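5'-nucleotidase SURE (Aquifex aeolicus, PDB 2WQK) probably removes the phosphate from nucleoside 5'-monophosphates, yielding a nucleoside and phosphate, with the aid of one divalent metal cation per subunit. Local coordinates at residues N8-F13 with A34-S40; E50-M54 with V64-T68; L90-N94 with S106-S110; S122-F128 with L160-N166. One frame throughout, in Å; residues are numbered along the deposited sequence.

Contact 1 (N8-F13 with A34-S40); sequences NDDGYF and APDRNLS. With NA (sodium ion), chain D.
Two loops, each leaving the carboxyl end of a parallel strand, meet here in a polar, metal-bridged contact: residues 8-13 follow strand 3-7, and residues 34-40 run off strand 29-35. Asp-10 OD1 and Ser-40 OG lie 3.1 Å apart because both bind the same sodium ion, at 2.3 Å and 2.4 Å respectively. The remaining oxygen, Asp-10 OD2, takes a hydrogen bond from the backbone N of Glu-95. Backbone bonds tie the loops on both flanks of Asp-10: Leu-39 N reaches Asp-9 O at 2.9 Å, almost straight (172° at the hydrogen), and Tyr-12 N reaches Pro-35 O less directly. Asn-38 lies alongside Asp-10, amide and carboxylate planes 52° apart. Its OD1 is gripped by Ser-40 N, which makes an Asx turn, and by Ser-40 OG at 2.6 Å; the second bond directs the hydroxyl proton to Asn-38, consistent with leaving the oxygen's lone pairs for sodium. Asn-8, with CG between backbone N and carbonyl carbon (chi1 80°), brings OD1 within 3.4 Å of Pro-35 CD while accepting from Gly-11 N, and its ND2 donates to Gly-11 O from above the carbonyl plane, 3.0 Å away. Were Asn-8 an alanine, the backbone at Gly-11 would lose both side-chain ties and would probably be freer to shift, disturbing neighbouring Asp-10. At the end away from the metal, Tyr-12 CB packs on Ala-34 CB. Asp-10, Ser-40 and Asn-94 form the sodium site here, which probably holds the divalent cation of SurE nucleotidases.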
loop_
_atom_site.group_PDB
_atom_site.type_symbol
_atom_site.label_atom_id
_atom_site.label_comp_id
_atom_site.label_asym_id
_atom_site.label_seq_id
_atom_site.Cartn_x
_atom_site.Cartn_y
_atom_site.Cartn_z
ATOM N N ASN A 8 -10.170 -9.761 14.211
ATOM C CA ASN A 8 -9.019 -8.984 14.649
ATOM C C ASN A 8 -8.497 -8.137 13.481
ATOM O O ASN A 8 -9.114 -8.108 12.405
ATOM C CB ASN A 8 -7.911 -9.830 15.282
ATOM C CG ASN A 8 -7.021 -10.538 14.247
ATOM O OD1 ASN A 8 -7.382 -10.654 13.075
ATOM N ND2 ASN A 8 -5.865 -11.060 14.701
ATOM N N ASP A 9 -7.383 -7.454 13.732
ATOM C CA ASP A 9 -6.713 -6.654 12.709
ATOM C C ASP A 9 -5.342 -7.198 12.289
ATOM O O ASP A 9 -4.758 -6.712 11.335
ATOM C CB ASP A 9 -6.555 -5.201 13.226
ATOM C CG ASP A 9 -6.435 -4.187 12.123
ATOM O OD1 ASP A 9 -6.956 -4.368 11.013
ATOM O OD2 ASP A 9 -5.771 -3.182 12.401
ATOM N N ASP A 10 -4.798 -8.145 13.055
ATOM C CA ASP A 10 -3.459 -8.668 12.848
ATOM C C ASP A 10 -3.413 -9.860 11.910
ATOM O O ASP A 10 -2.325 -10.235 11.453
ATOM C CB ASP A 10 -2.836 -9.029 14.201
ATOM C CG ASP A 10 -2.758 -7.830 15.154
ATOM O OD1 ASP A 10 -2.369 -6.716 14.659
ATOM O OD2 ASP A 10 -3.061 -7.984 16.367
ATOM N N GLY A 11 -4.579 -10.462 11.641
ATOM C CA GLY A 11 -4.639 -11.642 10.780
ATOM C C GLY A 11 -5.080 -12.886 11.550
ATOM O O GLY A 11 -4.841 -13.023 12.741
ATOM N N TYR A 12 -5.717 -13.801 10.821
ATOM C CA TYR A 12 -6.309 -15.003 11.433
ATOM C C TYR A 12 -5.293 -15.888 12.110
ATOM O O TYR A 12 -5.646 -16.718 12.956
ATOM C CB TYR A 12 -7.092 -15.805 10.412
ATOM C CG TYR A 12 -6.236 -16.508 9.376
ATOM C CD1 TYR A 12 -5.647 -17.747 9.657
ATOM C CD2 TYR A 12 -6.028 -15.952 8.117
ATOM C CE1 TYR A 12 -4.884 -18.388 8.724
ATOM C CE2 TYR A 12 -5.259 -16.603 7.171
ATOM C CZ TYR A 12 -4.689 -17.808 7.483
ATOM O OH TYR A 12 -3.942 -18.457 6.541
ATOM N N PHE A 13 -4.043 -15.752 11.705
ATOM C CA PHE A 13 -2.936 -16.605 12.208
ATOM C C PHE A 13 -2.233 -16.045 13.465
ATOM O O PHE A 13 -1.317 -16.670 14.033
ATOM C CB PHE A 13 -1.891 -16.788 11.080
ATOM C CG PHE A 13 -1.493 -15.493 10.457
ATOM C CD1 PHE A 13 -0.582 -14.684 11.085
ATOM C CD2 PHE A 13 -2.103 -15.040 9.286
ATOM C CE1 PHE A 13 -0.256 -13.413 10.538
ATOM C CE2 PHE A 13 -1.792 -13.804 8.756
ATOM C CZ PHE A 13 -0.870 -13.003 9.374
ATOM N N ALA A 34 -11.545 -13.308 10.106
ATOM C CA ALA A 34 -10.413 -12.382 10.337
ATOM C C ALA A 34 -9.627 -12.133 9.032
ATOM O O ALA A 34 -9.669 -12.935 8.082
ATOM C CB ALA A 34 -9.493 -12.950 11.413
ATOM N N PRO A 35 -8.912 -11.002 8.982
ATOM C CA PRO A 35 -8.124 -10.733 7.790
ATOM C C PRO A 35 -7.040 -11.789 7.518
ATOM O O PRO A 35 -6.602 -12.497 8.429
ATOM C CB PRO A 35 -7.466 -9.363 8.093
ATOM C CG PRO A 35 -8.306 -8.743 9.205
ATOM C CD PRO A 35 -8.791 -9.959 10.015
ATOM N N ASP A 36 -6.586 -11.869 6.272
ATOM C CA ASP A 36 -5.524 -12.801 5.916
ATOM C C ASP A 36 -4.098 -12.199 6.082
ATOM O O ASP A 36 -3.122 -12.805 5.683
ATOM C CB ASP A 36 -5.697 -13.283 4.481
ATOM C CG ASP A 36 -5.349 -12.211 3.474
ATOM O OD1 ASP A 36 -5.617 -11.031 3.790
ATOM O OD2 ASP A 36 -4.832 -12.569 2.383
ATOM N N ARG A 37 -4.005 -10.986 6.648
ATOM C CA ARG A 37 -2.749 -10.234 6.751
ATOM C C ARG A 37 -2.929 -9.183 7.831
ATOM O O ARG A 37 -4.029 -8.862 8.259
ATOM C CB ARG A 37 -2.364 -9.539 5.443
ATOM C CG ARG A 37 -3.303 -8.423 5.019
ATOM C CD ARG A 37 -3.206 -8.087 3.519
ATOM N NE ARG A 37 -3.704 -9.173 2.670
ATOM C CZ ARG A 37 -3.589 -9.228 1.345
ATOM N NH1 ARG A 37 -2.946 -8.275 0.676
ATOM N NH2 ARG A 37 -4.103 -10.247 0.694
ATOM N N ASN A 38 -1.823 -8.619 8.272
ATOM C CA ASN A 38 -1.858 -7.590 9.279
ATOM C C ASN A 38 -2.210 -6.250 8.644
ATOM O O ASN A 38 -1.452 -5.733 7.789
ATOM C CB ASN A 38 -0.492 -7.491 9.956
ATOM C CG ASN A 38 -0.533 -6.716 11.215
ATOM O OD1 ASN A 38 -1.152 -5.676 11.263
ATOM N ND2 ASN A 38 0.099 -7.244 12.291
ATOM N N LEU A 39 -3.315 -5.668 9.090
ATOM C CA LEU A 39 -3.814 -4.378 8.528
ATOM C C LEU A 39 -3.659 -3.200 9.480
ATOM O O LEU A 39 -4.260 -2.120 9.280
ATOM C CB LEU A 39 -5.270 -4.480 8.069
ATOM C CG LEU A 39 -5.515 -5.469 6.927
ATOM C CD1 LEU A 39 -7.039 -5.687 6.698
ATOM C CD2 LEU A 39 -4.829 -5.096 5.599
ATOM N N SER A 40 -2.840 -3.370 10.499
ATOM C CA SER A 40 -2.679 -2.351 11.525
ATOM C C SER A 40 -2.281 -0.976 10.936
ATOM O O SER A 40 -2.749 0.058 11.364
ATOM C CB SER A 40 -1.612 -2.823 12.514
ATOM O OG SER A 40 -2.031 -4.057 13.121
HETATM NA NA NA D . -2.858 -4.517 15.293
HETATM O O HOH W 1 0.372 -10.236 12.034
HETATM O O HOH W 2 0.762 -5.857 14.803
HETATM O O HOH W 3 -0.691 -3.959 16.287
#

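Contact 2 (E50-M54 with V64-T68); sequences EPLKM and VIDGT
Lys-53 O accepts the hydrogen bond of Ile-65 N at 2.9 Å, with 162° at the hydrogen, and the same oxygen receives a CA-H...O contact from Val-64. This pins the start of strand 52-58 to the end of strand 61-64, where Met-54 and Val-64 form an antiparallel non-hydrogen-bonded pair with CA atoms 4.4 Å apart. One residue further out the strands part, and water 4 spans Lys-53 N and Ile-65 O, 2.7 Å from the latter. Val-64 divides its branches between two neighbours: CG1, anti to the backbone N (chi1 -178°), meets Leu-52 CB at 4.0 Å, while CG2 meets CG and SD of Met-54, the sulfur also at 4.0 Å. Lys-53 slants across Ile-65, CB against CG1 at 3.9 Å; the bend at its third torsion (-70°) brings CE near the same isoleucine, and NZ hydrogen-bonds Thr-49 O of the third subunit. From Val-64 to Gly-67 the chain makes a type II turn, closed by Gly-67 N to Val-64 O at 3.1 Å. Leu-52 CD2 rests near the carbonyl oxygen of Ile-65, and its side chain also touches helix 69-80. Leu-52 and Lys-53 pair antiparallel with a strand of the second subunit, continuing the sheet across the interface. The arrangement is an antiparallel hairpin at the margin of this chain's mixed sheet, its returning strand leading through a beta turn to Thr-68, the N-cap of helix 69-80.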
loop_
_atom_site.group_PDB
_atom_site.type_symbol
_atom_site.label_atom_id
_atom_site.label_comp_id
_atom_site.label_asym_id
_atom_site.label_seq_id
_atom_site.Cartn_x
_atom_site.Cartn_y
_atom_site.Cartn_z
ATOM N N GLU A 50 -15.181 -2.695 -3.856
ATOM C CA GLU A 50 -14.537 -3.871 -4.441
ATOM C C GLU A 50 -15.107 -5.071 -3.707
ATOM O O GLU A 50 -15.510 -4.961 -2.535
ATOM C CB GLU A 50 -13.000 -3.902 -4.228
ATOM C CG GLU A 50 -12.168 -2.790 -4.928
ATOM C CD GLU A 50 -11.979 -2.950 -6.443
ATOM O OE1 GLU A 50 -12.370 -3.992 -7.048
ATOM O OE2 GLU A 50 -11.420 -1.975 -7.022
ATOM N N PRO A 51 -15.110 -6.210 -4.380
ATOM C CA PRO A 51 -15.541 -7.455 -3.763
ATOM C C PRO A 51 -14.446 -8.056 -2.901
ATOM O O PRO A 51 -13.291 -7.636 -2.971
ATOM C CB PRO A 51 -15.814 -8.339 -4.965
ATOM C CG PRO A 51 -14.868 -7.911 -5.954
ATOM C CD PRO A 51 -14.709 -6.411 -5.781
ATOM N N LEU A 52 -14.843 -9.045 -2.108
ATOM C CA LEU A 52 -14.001 -9.626 -1.086
ATOM C C LEU A 52 -14.065 -11.147 -1.160
ATOM O O LEU A 52 -15.153 -11.714 -1.129
ATOM C CB LEU A 52 -14.487 -9.164 0.287
ATOM C CG LEU A 52 -14.306 -7.668 0.586
ATOM C CD1 LEU A 52 -15.184 -7.267 1.784
ATOM C CD2 LEU A 52 -12.847 -7.348 0.784
ATOM N N LYS A 53 -12.910 -11.780 -1.272
ATOM C CA LYS A 53 -12.859 -13.230 -1.193
ATOM C C LYS A 53 -12.928 -13.626 0.281
ATOM O O LYS A 53 -12.264 -13.035 1.121
ATOM C CB LYS A 53 -11.576 -13.757 -1.793
ATOM C CG LYS A 53 -11.391 -13.476 -3.284
ATOM C CD LYS A 53 -10.226 -14.313 -3.840
ATOM C CE LYS A 53 -8.883 -13.874 -3.341
ATOM N NZ LYS A 53 -7.817 -14.669 -4.009
ATOM N N MET A 54 -13.703 -14.662 0.567
ATOM C CA MET A 54 -13.726 -15.199 1.943
ATOM C C MET A 54 -13.560 -16.693 1.834
ATOM O O MET A 54 -14.295 -17.329 1.063
ATOM C CB MET A 54 -15.000 -14.778 2.706
ATOM C CG MET A 54 -15.060 -15.285 4.195
ATOM S SD MET A 54 -16.409 -14.548 5.131
ATOM C CE MET A 54 -17.830 -14.738 4.084
ATOM N N VAL A 64 -11.059 -13.316 5.474
ATOM C CA VAL A 64 -11.443 -12.410 4.411
ATOM C C VAL A 64 -10.131 -11.837 3.818
ATOM O O VAL A 64 -9.324 -11.201 4.509
ATOM C CB VAL A 64 -12.377 -11.249 4.884
ATOM C CG1 VAL A 64 -12.770 -10.380 3.676
ATOM C CG2 VAL A 64 -13.635 -11.769 5.579
ATOM N N ILE A 65 -9.908 -12.127 2.544
ATOM C CA ILE A 65 -8.669 -11.762 1.883
ATOM C C ILE A 65 -8.605 -10.233 1.693
ATOM O O ILE A 65 -9.453 -9.645 1.051
ATOM C CB ILE A 65 -8.524 -12.493 0.521
ATOM C CG1 ILE A 65 -8.646 -14.022 0.736
ATOM C CG2 ILE A 65 -7.179 -12.127 -0.108
ATOM C CD1 ILE A 65 -7.655 -14.576 1.693
ATOM N N ASP A 66 -7.632 -9.622 2.362
ATOM C CA ASP A 66 -7.494 -8.168 2.421
ATOM C C ASP A 66 -8.758 -7.481 2.998
ATOM O O ASP A 66 -9.056 -6.316 2.705
ATOM C CB ASP A 66 -7.108 -7.604 1.045
ATOM C CG ASP A 66 -6.518 -6.226 1.147
ATOM O OD1 ASP A 66 -5.934 -5.909 2.200
ATOM O OD2 ASP A 66 -6.688 -5.436 0.190
ATOM N N GLY A 67 -9.475 -8.181 3.889
ATOM C CA GLY A 67 -10.694 -7.660 4.519
ATOM C C GLY A 67 -10.365 -6.911 5.791
ATOM O O GLY A 67 -9.649 -7.417 6.650
ATOM N N THR A 68 -10.867 -5.689 5.927
ATOM C CA THR A 68 -10.690 -4.937 7.197
ATOM C C THR A 68 -11.518 -5.600 8.323
ATOM O O THR A 68 -12.445 -6.392 8.032
ATOM C CB THR A 68 -11.173 -3.504 7.057
ATOM O OG1 THR A 68 -12.563 -3.510 6.705
ATOM C CG2 THR A 68 -10.311 -2.742 5.974
HETATM O O HOH W 4 -10.578 -10.206 -1.393
#

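Contact 3 (L90-N94 with S106-S110); sequences LSGIN and SGTVS. With NA (sodium ion), chain D; SO4 (sulfate ion), chain C.
Asn-94 and Thr-108 meet round a shared sulfate, probably from the crystallisation liquor, which also binds the sodium ion that Asn-94 shares with Asp-10 and Ser-40. Asn-94 OD1 binds sodium at 2.3 Å, and the sulfate binds it through both O1 and O2. With CG anti to the backbone N (chi1 -163°), the amide of Asn-94 reaches over towards Thr-108; its ND2 makes only a weak bond to sulfate O1 and has a further partner in Gly-96 O. Sulfate O3 is gripped by three donors, Ser-106 OG at 2.8 Å, Thr-108 OG1 at 2.9 Å and Thr-108 N. Gly-107 N adds a bond to O4, with 158° at the hydrogen. The anion thus sits where the helix dipole would probably stabilise its charge. Ser-106 OG is also the N-cap acceptor for Val-109 N, 2.9 Å away and nearly straight at 173°, so one hydroxyl serves both helix start and anion. Deeper in, Ser-91 OG donates to Thr-108 O at 2.8 Å, in the carbonyl plane on a lone pair, and Thr-108 CG2 lies 3.6 Å from Ser-91 OG. A cis peptide precedes Ile-93, next to Gly-92, whose backbone angles would jam a side chain against the preceding carbonyl. Both segments belong to the beta-alpha-beta unit of strand 88-94, helix 107-117 and strand 122-128, whose helix N-terminus holds the anion, plausibly where a substrate phosphate would bind.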
loop_
_atom_site.group_PDB
_atom_site.type_symbol
_atom_site.label_atom_id
_atom_site.label_comp_id
_atom_site.label_asym_id
_atom_site.label_seq_id
_atom_site.Cartn_x
_atom_site.Cartn_y
_atom_site.Cartn_z
ATOM N N LEU A 90 -16.414 -9.706 19.323
ATOM C CA LEU A 90 -15.155 -9.547 20.068
ATOM C C LEU A 90 -14.068 -9.302 19.051
ATOM O O LEU A 90 -14.088 -9.867 17.978
ATOM C CB LEU A 90 -14.842 -10.850 20.841
ATOM C CG LEU A 90 -15.960 -11.261 21.821
ATOM C CD1 LEU A 90 -15.642 -12.625 22.465
ATOM C CD2 LEU A 90 -16.230 -10.226 22.901
ATOM N N SER A 91 -13.140 -8.411 19.389
ATOM C CA SER A 91 -12.070 -8.065 18.479
ATOM C C SER A 91 -10.748 -8.042 19.226
ATOM O O SER A 91 -10.619 -7.350 20.220
ATOM C CB SER A 91 -12.345 -6.653 17.914
ATOM O OG SER A 91 -11.394 -6.312 16.949
ATOM N N GLY A 92 -9.804 -8.833 18.757
ATOM C CA GLY A 92 -8.499 -8.949 19.410
ATOM C C GLY A 92 -8.081 -10.406 19.528
ATOM O O GLY A 92 -8.596 -11.264 18.804
ATOM N N ILE A 93 -7.107 -10.685 20.406
ATOM C CA ILE A 93 -6.343 -9.747 21.196
ATOM C C ILE A 93 -5.298 -9.094 20.354
ATOM O O ILE A 93 -4.474 -9.754 19.730
ATOM C CB ILE A 93 -5.592 -10.469 22.347
ATOM C CG1 ILE A 93 -6.577 -11.219 23.247
ATOM C CG2 ILE A 93 -4.727 -9.461 23.149
ATOM C CD1 ILE A 93 -5.961 -12.448 23.972
ATOM N N ASN A 94 -5.337 -7.756 20.306
ATOM C CA ASN A 94 -4.370 -7.029 19.513
ATOM C C ASN A 94 -2.945 -7.193 19.999
ATOM O O ASN A 94 -2.710 -7.232 21.180
ATOM C CB ASN A 94 -4.682 -5.516 19.477
ATOM C CG ASN A 94 -3.947 -4.796 18.329
ATOM O OD1 ASN A 94 -4.017 -5.225 17.177
ATOM N ND2 ASN A 94 -3.237 -3.690 18.664
ATOM N N SER A 106 -7.504 2.834 15.585
ATOM C CA SER A 106 -7.310 1.389 15.801
ATOM C C SER A 106 -8.298 0.517 15.021
ATOM O O SER A 106 -9.539 0.674 15.127
ATOM C CB SER A 106 -7.539 1.092 17.275
ATOM O OG SER A 106 -7.633 -0.315 17.531
ATOM N N GLY A 107 -7.758 -0.429 14.278
ATOM C CA GLY A 107 -8.564 -1.433 13.599
ATOM C C GLY A 107 -9.227 -2.384 14.581
ATOM O O GLY A 107 -10.341 -2.861 14.342
ATOM N N THR A 108 -8.513 -2.709 15.657
ATOM C CA THR A 108 -9.111 -3.605 16.650
ATOM C C THR A 108 -10.354 -2.954 17.251
ATOM O O THR A 108 -11.417 -3.570 17.333
ATOM C CB THR A 108 -8.094 -3.953 17.765
ATOM O OG1 THR A 108 -6.953 -4.551 17.159
ATOM C CG2 THR A 108 -8.712 -4.916 18.821
ATOM N N VAL A 109 -10.228 -1.691 17.636
ATOM C CA VAL A 109 -11.359 -0.988 18.222
ATOM C C VAL A 109 -12.505 -0.861 17.196
ATOM O O VAL A 109 -13.660 -1.037 17.520
ATOM C CB VAL A 109 -10.947 0.382 18.813
ATOM C CG1 VAL A 109 -12.157 1.106 19.366
ATOM C CG2 VAL A 109 -9.918 0.182 19.896
ATOM N N SER A 110 -12.168 -0.564 15.949
ATOM C CA SER A 110 -13.217 -0.368 14.942
ATOM C C SER A 110 -14.026 -1.652 14.682
ATOM O O SER A 110 -15.239 -1.572 14.414
ATOM C CB SER A 110 -12.629 0.197 13.646
ATOM O OG SER A 110 -11.822 -0.704 12.979
HETATM NA NA NA D . -2.858 -4.517 15.293
HETATM S S SO4 C . -4.683 -2.007 15.547
HETATM O O1 SO4 C . -3.344 -1.994 16.133
HETATM O O2 SO4 C . -4.798 -3.265 14.743
HETATM O O3 SO4 C . -5.681 -2.068 16.553
HETATM O O4 SO4 C . -4.912 -0.830 14.650
HETATM O O HOH W 3 -0.691 -3.959 16.287
#

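Contact 4 (S122-F128 with L160-N166); sequences SIAFSAF and LNVNIPN
Phe-125 and Val-162 stand side by side and point the same way from neighbouring parallel strands, with Phe-125 CD1 3.8 Å from Val-162 CB. CG of Phe-125 is anti to its carbonyl carbon (chi1 -64°), which sets the ring over Ile-123, whose CG2 lies 3.5 Å above one face, offset toward the rim. The same Ile-123 CG2 slants against Val-162 CG2 at 3.7 Å, and Ile-164 CD1 comes to the ring edge near its plane. Without the ring, as with an alanine here, a gap is likely to open between Ile-123, Val-162 and helix 135-152, which Phe-125 now touches through Cys-142. Ala-124, Ser-126, Asn-161 and Asn-163 lie on the other face, partly covered by helix 107-117; the three polar ones meet Asn-98. Water 5 accepts a hydrogen bond from Ser-126 OG and donates to Asn-161 OD1 and Val-162 O, 2.8 Å from the last, linking the strands. Ser-126 OG is also hydrogen-bonded to Asn-98 ND2, Asn-163 OD1 accepts from Asn-98 N, and Asn-161 ND2 donates to Asn-98 O. Six sound backbone bonds alternate between the strands; a seventh, Asn-166 N to Phe-128 O, is weak. The strand axes cross at -29°. The chemistry therefore divides by face: apolar groups pack against helix 135-152, while amides and a hydroxyl hold Asn-98, whose ND2 is also hydrogen-bonded to the sulfate.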
loop_
_atom_site.group_PDB
_atom_site.type_symbol
_atom_site.label_atom_id
_atom_site.label_comp_id
_atom_site.label_asym_id
_atom_site.label_seq_id
_atom_site.Cartn_x
_atom_site.Cartn_y
_atom_site.Cartn_z
ATOM N N SER A 122 -20.409 -5.438 22.206
ATOM C CA SER A 122 -19.090 -5.641 21.609
ATOM C C SER A 122 -17.946 -5.192 22.505
ATOM O O SER A 122 -18.098 -4.255 23.275
ATOM C CB SER A 122 -18.974 -4.999 20.233
ATOM O OG SER A 122 -20.027 -5.358 19.351
ATOM N N ILE A 123 -16.806 -5.870 22.365
ATOM C CA ILE A 123 -15.626 -5.625 23.192
ATOM C C ILE A 123 -14.385 -5.786 22.342
ATOM O O ILE A 123 -14.275 -6.731 21.556
ATOM C CB ILE A 123 -15.512 -6.668 24.355
ATOM C CG1 ILE A 123 -16.806 -6.790 25.134
ATOM C CG2 ILE A 123 -14.368 -6.320 25.234
ATOM C CD1 ILE A 123 -16.784 -7.935 26.199
ATOM N N ALA A 124 -13.472 -4.827 22.502
ATOM C CA ALA A 124 -12.119 -4.863 21.896
ATOM C C ALA A 124 -11.121 -5.241 23.012
ATOM O O ALA A 124 -11.244 -4.699 24.119
ATOM C CB ALA A 124 -11.716 -3.483 21.324
ATOM N N PHE A 125 -10.142 -6.111 22.693
ATOM C CA PHE A 125 -9.103 -6.486 23.647
ATOM C C PHE A 125 -7.752 -6.235 22.987
ATOM O O PHE A 125 -7.505 -6.693 21.860
ATOM C CB PHE A 125 -9.187 -8.000 23.908
ATOM C CG PHE A 125 -10.475 -8.452 24.580
ATOM C CD1 PHE A 125 -10.653 -8.271 25.947
ATOM C CD2 PHE A 125 -11.464 -9.123 23.877
ATOM C CE1 PHE A 125 -11.814 -8.708 26.580
ATOM C CE2 PHE A 125 -12.622 -9.568 24.525
ATOM C CZ PHE A 125 -12.782 -9.361 25.846
ATOM N N SER A 126 -6.870 -5.562 23.728
ATOM C CA SER A 126 -5.511 -5.253 23.274
ATOM C C SER A 126 -4.520 -5.532 24.401
ATOM O O SER A 126 -4.835 -5.304 25.555
ATOM C CB SER A 126 -5.426 -3.772 22.873
ATOM O OG SER A 126 -6.342 -3.511 21.832
ATOM N N ALA A 127 -3.342 -6.038 24.012
ATOM C CA ALA A 127 -2.228 -6.327 24.930
ATOM C C ALA A 127 -1.307 -5.108 25.110
ATOM O O ALA A 127 -0.770 -4.598 24.124
ATOM C CB ALA A 127 -1.399 -7.519 24.379
ATOM N N PHE A 128 -1.094 -4.711 26.357
ATOM C CA PHE A 128 -0.169 -3.629 26.688
ATOM C C PHE A 128 1.186 -4.258 26.931
ATOM O O PHE A 128 1.528 -4.661 28.060
ATOM C CB PHE A 128 -0.634 -2.845 27.906
ATOM C CG PHE A 128 0.330 -1.745 28.325
ATOM C CD1 PHE A 128 0.465 -0.596 27.542
ATOM C CD2 PHE A 128 1.036 -1.829 29.509
ATOM C CE1 PHE A 128 1.280 0.429 27.893
ATOM C CE2 PHE A 128 1.871 -0.788 29.883
ATOM C CZ PHE A 128 1.992 0.334 29.075
ATOM N N LEU A 160 -17.054 -1.696 24.738
ATOM C CA LEU A 160 -15.938 -1.691 25.673
ATOM C C LEU A 160 -14.587 -1.792 24.968
ATOM O O LEU A 160 -14.405 -2.601 24.082
ATOM C CB LEU A 160 -16.072 -2.842 26.684
ATOM C CG LEU A 160 -17.377 -2.873 27.468
ATOM C CD1 LEU A 160 -17.354 -4.102 28.426
ATOM C CD2 LEU A 160 -17.662 -1.588 28.233
ATOM N N ASN A 161 -13.641 -1.014 25.484
ATOM C CA ASN A 161 -12.265 -1.031 25.058
ATOM C C ASN A 161 -11.362 -1.503 26.188
ATOM O O ASN A 161 -11.298 -0.858 27.218
ATOM C CB ASN A 161 -11.767 0.333 24.577
ATOM C CG ASN A 161 -10.420 0.215 23.928
ATOM O OD1 ASN A 161 -10.190 -0.702 23.110
ATOM N ND2 ASN A 161 -9.483 1.113 24.311
ATOM N N VAL A 162 -10.807 -2.718 26.024
ATOM C CA VAL A 162 -10.072 -3.377 27.130
ATOM C C VAL A 162 -8.609 -3.494 26.773
ATOM O O VAL A 162 -8.277 -3.950 25.669
ATOM C CB VAL A 162 -10.662 -4.778 27.412
ATOM C CG1 VAL A 162 -9.919 -5.455 28.579
ATOM C CG2 VAL A 162 -12.168 -4.685 27.702
ATOM N N ASN A 163 -7.727 -3.051 27.689
ATOM C CA ASN A 163 -6.281 -3.242 27.521
ATOM C C ASN A 163 -5.796 -4.055 28.717
ATOM O O ASN A 163 -6.181 -3.758 29.860
ATOM C CB ASN A 163 -5.532 -1.908 27.456
ATOM C CG ASN A 163 -5.673 -1.249 26.089
ATOM O OD1 ASN A 163 -4.762 -1.342 25.253
ATOM N ND2 ASN A 163 -6.839 -0.566 25.859
ATOM N N ILE A 164 -4.943 -5.032 28.432
ATOM C CA ILE A 164 -4.450 -5.946 29.481
ATOM C C ILE A 164 -2.941 -5.882 29.542
ATOM O O ILE A 164 -2.277 -6.062 28.543
ATOM C CB ILE A 164 -4.867 -7.407 29.209
ATOM C CG1 ILE A 164 -6.364 -7.540 28.899
ATOM C CG2 ILE A 164 -4.434 -8.330 30.367
ATOM C CD1 ILE A 164 -6.695 -7.451 27.354
ATOM N N PRO A 165 -2.388 -5.638 30.742
ATOM C CA PRO A 165 -0.932 -5.688 30.904
ATOM C C PRO A 165 -0.318 -7.041 30.542
ATOM O O PRO A 165 -0.956 -8.076 30.713
ATOM C CB PRO A 165 -0.743 -5.484 32.420
ATOM C CG PRO A 165 -1.930 -4.995 32.974
ATOM C CD PRO A 165 -3.070 -5.310 31.996
ATOM N N ASN A 166 0.934 -7.009 30.089
ATOM C CA ASN A 166 1.648 -8.222 29.749
ATOM C C ASN A 166 2.216 -8.868 30.994
ATOM O O ASN A 166 3.421 -8.778 31.257
ATOM C CB ASN A 166 2.751 -7.939 28.747
ATOM C CG ASN A 166 3.374 -9.192 28.206
ATOM O OD1 ASN A 166 2.731 -10.228 28.172
ATOM N ND2 ASN A 166 4.631 -9.099 27.761
HETATM O O HOH W 5 -8.636 -2.904 23.060
#

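In the fold
The four contacts follow one another along the chain, each closing before the next opens, and all reach the same mixed sheet. Contact 2 occupies one margin; contact 4 joins strands 122-128 and 158-165, on the far side of strand 88-94 from contact 2, and their centres are about 25 Å apart. Contacts 1 and 2 touch through Ala-34 with Val-64 and Asp-36 with Asp-66. Contacts 1 and 3, centres about 10 Å apart, share the sodium ion and water 3, so residues distant in sequence assemble one metal site. Contact 4, about 8 Å from contact 3 between centres, joins it through neighbouring strands 88-94 and 122-128. The site thus lies at the carboxyl ends of the central parallel strands, while contact 2 extends toward the other subunits.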